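Local coordinates for protein DNA-binding response regulator, merR family (Colwellia psychrerythraea, PDB 3CNB) that probably acts as a DNA-binding response regulator, of which this chain is the signal receiver domain, expected to be switched by phosphorylation of an aspartate, at residues Lys18-Ala21 with Asp22-Gln26. Residues are numbered along the deposited sequence; the frame is centred on the assembly and turned at random.
Sequences KEFA and DMLTQ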
ATOM      1  N   LYS A  18      -6.349  13.243  -1.094  1.00 35.86           N
ATOM      2  CA  LYS A  18      -7.124  13.218   0.143  1.00 37.95           C
ATOM      3  C   LYS A  18      -8.476  12.507   0.033  1.00 38.32           C
ATOM      4  O   LYS A  18      -8.809  11.691   0.890  1.00 40.65           O
ATOM      5  CB  LYS A  18      -7.349  14.644   0.644  1.00 43.09           C
ATOM      6  CG  LYS A  18      -7.172  14.835   2.137  1.00 50.59           C
ATOM      7  CD  LYS A  18      -8.417  14.507   2.940  1.00 56.41           C
ATOM      8  CE  LYS A  18      -8.253  14.957   4.388  1.00 55.30           C
ATOM      9  NZ  LYS A  18      -9.380  14.518   5.248  1.00 52.53           N
ATOM     10  N   GLU A  19      -9.247  12.835  -1.004  1.00 34.98           N
ATOM     11  CA  GLU A  19     -10.582  12.270  -1.200  1.00 38.78           C
ATOM     12  C   GLU A  19     -10.514  10.762  -1.405  1.00 33.82           C
ATOM     13  O   GLU A  19     -11.304  10.017  -0.825  1.00 31.78           O
ATOM     14  CB  GLU A  19     -11.262  12.916  -2.405  1.00 40.58           C
ATOM     15  CG  GLU A  19     -12.015  14.209  -2.109  1.00 51.91           C
ATOM     16  CD  GLU A  19     -12.945  14.603  -3.261  1.00 55.62           C
ATOM     17  OE1 GLU A  19     -12.955  15.796  -3.643  1.00 68.20           O
ATOM     18  OE2 GLU A  19     -13.658  13.713  -3.792  1.00 55.19           O
ATOM     19  N   PHE A  20      -9.558  10.338  -2.237  1.00 27.25           N
ATOM     20  CA  PHE A  20      -9.289   8.929  -2.491  1.00 28.62           C
ATOM     21  C   PHE A  20      -8.745   8.197  -1.257  1.00 28.72           C
ATOM     22  O   PHE A  20      -9.160   7.068  -0.974  1.00 25.28           O
ATOM     23  CB  PHE A  20      -8.335   8.744  -3.679  1.00 24.25           C
ATOM     24  CG  PHE A  20      -8.092   7.301  -4.020  1.00 35.16           C
ATOM     25  CD1 PHE A  20      -9.137   6.498  -4.506  1.00 29.68           C
ATOM     26  CD2 PHE A  20      -6.834   6.729  -3.817  1.00 26.87           C
ATOM     27  CE1 PHE A  20      -8.907   5.145  -4.789  1.00 41.29           C
ATOM     28  CE2 PHE A  20      -6.593   5.387  -4.101  1.00 37.04           C
ATOM     29  CZ  PHE A  20      -7.622   4.588  -4.585  1.00 30.29           C
ATOM     30  N   ALA A  21      -7.834   8.842  -0.526  1.00 26.88           N
ATOM     31  CA  ALA A  21      -7.283   8.271   0.703  1.00 29.35           C
ATOM     32  C   ALA A  21      -8.354   8.024   1.754  1.00 26.66           C
ATOM     33  O   ALA A  21      -8.255   7.057   2.516  1.00 30.90           O
ATOM     34  CB  ALA A  21      -6.169   9.164   1.284  1.00 27.39           C
ATOM     35  N   ASP A  22      -9.367   8.893   1.800  1.00 25.55           N
ATOM     36  CA  ASP A  22     -10.458   8.765   2.774  1.00 27.00           C
ATOM     37  C   ASP A  22     -11.422   7.665   2.335  1.00 22.39           C
ATOM     38  O   ASP A  22     -12.024   6.996   3.172  1.00 23.91           O
ATOM     39  CB  ASP A  22     -11.238  10.083   2.935  1.00 36.64           C
ATOM     40  CG  ASP A  22     -10.418  11.206   3.606  1.00 42.34           C
ATOM     41  OD1 ASP A  22      -9.249  10.987   4.005  1.00 43.40           O
ATOM     42  OD2 ASP A  22     -10.961  12.330   3.713  1.00 53.27           O
ATOM     43  N   MET A  23     -11.567   7.501   1.019  1.00 24.63           N
ATOM     44  CA  MET A  23     -12.440   6.468   0.449  1.00 27.39           C
ATOM     45  C   MET A  23     -11.839   5.077   0.627  1.00 21.31           C
ATOM     46  O   MET A  23     -12.520   4.155   1.099  1.00 24.36           O
ATOM     47  CB  MET A  23     -12.747   6.747  -1.031  1.00 22.14           C
ATOM     48  CG  MET A  23     -13.188   5.502  -1.825  1.00 35.92           C
ATOM     49  SD  MET A  23     -13.693   5.806  -3.518  1.00 35.83           S
ATOM     50  CE  MET A  23     -14.866   7.155  -3.199  1.00 36.04           C
ATOM     51  N   LEU A  24     -10.564   4.937   0.262  1.00 22.90           N
ATOM     52  CA  LEU A  24      -9.816   3.704   0.520  1.00 17.17           C
ATOM     53  C   LEU A  24      -9.809   3.345   2.002  1.00 20.26           C
ATOM     54  O   LEU A  24      -9.934   2.178   2.366  1.00 21.12           O
ATOM     55  CB  LEU A  24      -8.383   3.826  -0.016  1.00 25.23           C
ATOM     56  CG  LEU A  24      -7.481   2.588   0.056  1.00 28.24           C
ATOM     57  CD1 LEU A  24      -8.105   1.396  -0.663  1.00 29.71           C
ATOM     58  CD2 LEU A  24      -6.128   2.896  -0.522  1.00 25.53           C
ATOM     59  N   THR A  25      -9.675   4.352   2.865  1.00 23.62           N
ATOM     60  CA  THR A  25      -9.657   4.127   4.317  1.00 21.20           C
ATOM     61  C   THR A  25     -11.006   3.606   4.772  1.00 22.82           C
ATOM     62  O   THR A  25     -11.066   2.643   5.537  1.00 25.35           O
ATOM     63  CB  THR A  25      -9.315   5.435   5.124  1.00 22.59           C
ATOM     64  OG1 THR A  25      -8.003   5.882   4.757  1.00 21.43           O
ATOM     65  CG2 THR A  25      -9.339   5.179   6.619  1.00 15.06           C
ATOM     66  N   GLN A  26     -12.075   4.232   4.282  1.00 24.42           N
ATOM     67  CA  GLN A  26     -13.438   3.847   4.658  1.00 25.78           C
ATOM     68  C   GLN A  26     -13.777   2.444   4.179  1.00 26.80           C
ATOM     69  O   GLN A  26     -14.350   1.652   4.920  1.00 30.30           O
ATOM     70  CB  GLN A  26     -14.441   4.830   4.065  1.00 23.38           C
ATOM     71  CG  GLN A  26     -15.858   4.660   4.582  1.00 24.59           C
ATOM     72  CD  GLN A  26     -15.951   4.795   6.066  1.00 30.79           C
ATOM     73  OE1 GLN A  26     -15.671   5.849   6.623  1.00 33.93           O
ATOM     74  NE2 GLN A  26     -16.356   3.722   6.727  1.00 30.31           N
TER
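Lys18 and Asp22, one helical turn apart, make an i to i+4 salt bridge in which the ammonium NZ of Lys18 lies 3.1 Å from OD2 of Asp22, on the syn lone pair of that oxygen. The lysine chain bends at chi2 (-85°) and runs on extended, crossing the Asp22 side chain obliquely, with Lys18 CD passing 3.4 Å from Asp22 OD2 before NZ reaches it. The backbone joins the same residues: Asp22 N donates to Lys18 O at 3.0 Å. A turn further on, the carbonyl oxygen of Ala21 serves two donors, Thr25 N at 3.1 Å and Thr25 OG1 at 2.5 Å, the latter a length at the short end and not to be over-read. The threonine hydroxyl folds back beside its own backbone N, with chi1 near -62°, which turns OG1 back to Ala21 O, so the hydroxyl finds its acceptor within its own helix. On another side, the Phe20 ring meets Leu24 obliquely, a loose apolar touch of Phe20 CE2 on Leu24 CD2 at 4.4 Å. Leu24 N donates to Phe20 O at 2.8 Å in a nearly straight bond. The example belongs to the first helix of a CheY-like receiver domain, in the beta-alpha-beta unit of strand 10-14, helix 18-31 and strand 36-40. Its faces have different neighbours: Phe20 and Leu24 pack on Phe117 of helix 117-129, whereas Ala21 and Thr25 lie against Ile39. Asp22 also touches Ile39, and its OD1 accepts a weak hydrogen bond from Tyr41 OH. With an alanine here, the Lys18 ammonium would probably lose its anionic mate and the Tyr41 hydroxyl its weak acceptor. At the start of the helix, Asp17 OD1 accepts a weak hydrogen bond from Phe20 N.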